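Local structure of monovalent Na+/H+ antiporter subunit A (Dietzia sp. DQ12-45-1b, 7D3U) at residues Asp50-Val55 with Arg66-Pro71. The protein is a subunit of the Mrp antiporter complex and probably takes part in its exchange of sodium ions for protons across the cell membrane. Residues are numbered along the deposited sequence; the frame is centred on the assembly and turned at random.
Sequences DTVASV and RLSLDP
Ala53 and Leu67 exchange two backbone hydrogen bonds. Leu67 N donates to Ala53 O at 2.7 Å, and Ala53 N donates to Leu67 O at 3.0 Å. A weak bond from Leu69 N to Thr51 O, 3.3 Å, extends the pairing past the strand ends, away from the hairpin turn. Val52 faces Ser68 and Ser54 faces Arg66 as non-hydrogen-bonded pairs, and the axes of 52-55 and 66-68 run antiparallel, at 168°.

On the face that carries Val52, Ser54, Arg66 and Ser68, the Arg66 side chain reaches diagonally across to the other strand. Its CG is anti to the backbone N (chi1 175°) and its chain is extended as far as NE. This brings the guanidinium over Val52, whose CG1 sits above the centre of one face, 3.4 Å from Arg66 CZ. Arg66 NE also forms a salt bridge with Asp122, which helps to fix the group. Nearer the backbone, Ser54 CB packs on Arg66 CB at 3.8 Å.

Ala53 and Leu67 point to the other face, where Leu67 packs on Thr4 and Leu7 of helix 2-23. Thr51 and Leu69 lie side by side, with OG1 of Thr51 4.2 Å from CB of Leu69, and both touch Leu3. Asp70 is the N-cap residue of helix 71-94.

The two segments form the open end of an antiparallel beta hairpin, strands 52-56 and 63-68, linking helix 29-45 to helix 71-94.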
loop_
_atom_site.group_PDB
_atom_site.type_symbol
_atom_site.label_atom_id
_atom_site.label_comp_id
_atom_site.label_asym_id
_atom_site.label_seq_id
_atom_site.Cartn_x
_atom_site.Cartn_y
_atom_site.Cartn_z
ATOM N N ASP B 50 -30.154 -38.191 -25.416
ATOM C CA ASP B 50 -29.768 -37.839 -24.046
ATOM C C ASP B 50 -28.407 -38.468 -23.752
ATOM O O ASP B 50 -28.320 -39.635 -23.361
ATOM C CB ASP B 50 -30.823 -38.289 -23.045
ATOM C CG ASP B 50 -30.693 -37.590 -21.704
ATOM O OD1 ASP B 50 -29.582 -37.125 -21.374
ATOM O OD2 ASP B 50 -31.703 -37.509 -20.976
ATOM N N THR B 51 -27.349 -37.683 -23.940
ATOM C CA THR B 51 -25.992 -38.084 -23.598
ATOM C C THR B 51 -25.418 -37.092 -22.601
ATOM O O THR B 51 -25.666 -35.886 -22.698
ATOM C CB THR B 51 -25.087 -38.146 -24.827
ATOM O OG1 THR B 51 -25.049 -36.860 -25.456
ATOM C CG2 THR B 51 -25.608 -39.159 -25.814
ATOM N N VAL B 52 -24.648 -37.599 -21.645
ATOM C CA VAL B 52 -24.020 -36.775 -20.622
ATOM C C VAL B 52 -22.522 -37.030 -20.678
ATOM O O VAL B 52 -22.044 -38.072 -20.212
ATOM C CB VAL B 52 -24.575 -37.069 -19.223
ATOM C CG1 VAL B 52 -23.786 -36.304 -18.184
ATOM C CG2 VAL B 52 -26.046 -36.707 -19.153
ATOM N N ALA B 53 -21.784 -36.089 -21.254
ATOM C CA ALA B 53 -20.331 -36.128 -21.265
ATOM C C ALA B 53 -19.801 -35.159 -20.222
ATOM O O ALA B 53 -20.289 -34.030 -20.106
ATOM C CB ALA B 53 -19.778 -35.773 -22.645
ATOM N N SER B 54 -18.804 -35.599 -19.460
ATOM C CA SER B 54 -18.274 -34.810 -18.355
ATOM C C SER B 54 -16.777 -35.034 -18.256
ATOM O O SER B 54 -16.328 -36.173 -18.094
ATOM C CB SER B 54 -18.957 -35.183 -17.037
ATOM O OG SER B 54 -18.615 -36.500 -16.648
ATOM N N VAL B 55 -16.011 -33.953 -18.351
ATOM C CA VAL B 55 -14.566 -33.995 -18.180
ATOM C C VAL B 55 -14.202 -33.135 -16.981
ATOM O O VAL B 55 -14.846 -32.120 -16.701
ATOM C CB VAL B 55 -13.824 -33.522 -19.446
ATOM C CG1 VAL B 55 -13.902 -34.585 -20.522
ATOM C CG2 VAL B 55 -14.415 -32.224 -19.947
ATOM N N ARG B 66 -19.359 -30.511 -17.603
ATOM C CA ARG B 66 -20.347 -31.567 -17.788
ATOM C C ARG B 66 -21.426 -31.059 -18.732
ATOM O O ARG B 66 -22.256 -30.230 -18.343
ATOM C CB ARG B 66 -20.941 -31.989 -16.446
ATOM C CG ARG B 66 -22.069 -32.996 -16.536
ATOM C CD ARG B 66 -22.485 -33.439 -15.147
ATOM N NE ARG B 66 -23.831 -34.000 -15.122
ATOM C CZ ARG B 66 -24.099 -35.291 -14.966
ATOM N NH1 ARG B 66 -23.108 -36.161 -14.824
ATOM N NH2 ARG B 66 -25.354 -35.713 -14.955
ATOM N N LEU B 67 -21.412 -31.549 -19.965
ATOM C CA LEU B 67 -22.380 -31.152 -20.974
ATOM C C LEU B 67 -23.472 -32.203 -21.086
ATOM O O LEU B 67 -23.193 -33.406 -21.094
ATOM C CB LEU B 67 -21.705 -30.962 -22.332
ATOM C CG LEU B 67 -20.343 -30.273 -22.343
ATOM C CD1 LEU B 67 -19.855 -30.137 -23.768
ATOM C CD2 LEU B 67 -20.403 -28.915 -21.672
ATOM N N SER B 68 -24.717 -31.746 -21.172
ATOM C CA SER B 68 -25.863 -32.620 -21.347
ATOM C C SER B 68 -26.689 -32.129 -22.524
ATOM O O SER B 68 -26.736 -30.931 -22.811
ATOM C CB SER B 68 -26.733 -32.680 -20.091
ATOM O OG SER B 68 -28.060 -33.053 -20.409
ATOM N N LEU B 69 -27.348 -33.065 -23.198
ATOM C CA LEU B 69 -28.101 -32.778 -24.412
ATOM C C LEU B 69 -29.539 -33.260 -24.265
ATOM O O LEU B 69 -30.089 -33.937 -25.133
ATOM C CB LEU B 69 -27.417 -33.409 -25.623
ATOM C CG LEU B 69 -28.084 -33.287 -26.996
ATOM C CD1 LEU B 69 -28.169 -31.837 -27.409
ATOM C CD2 LEU B 69 -27.320 -34.080 -28.037
ATOM N N ASP B 70 -30.169 -32.925 -23.138
ATOM C CA ASP B 70 -31.582 -33.214 -22.964
ATOM C C ASP B 70 -32.382 -32.553 -24.086
ATOM O O ASP B 70 -31.933 -31.569 -24.677
ATOM C CB ASP B 70 -32.059 -32.730 -21.594
ATOM C CG ASP B 70 -31.754 -31.269 -21.352
ATOM O OD1 ASP B 70 -30.856 -30.728 -22.029
ATOM O OD2 ASP B 70 -32.406 -30.661 -20.478
ATOM N N PRO B 71 -33.564 -33.084 -24.406
ATOM C CA PRO B 71 -34.276 -32.623 -25.612
ATOM C C PRO B 71 -34.494 -31.121 -25.686
ATOM O O PRO B 71 -34.538 -30.571 -26.795
ATOM C CB PRO B 71 -35.603 -33.383 -25.533
ATOM C CG PRO B 71 -35.268 -34.622 -24.793
ATOM C CD PRO B 71 -34.264 -34.208 -23.760
#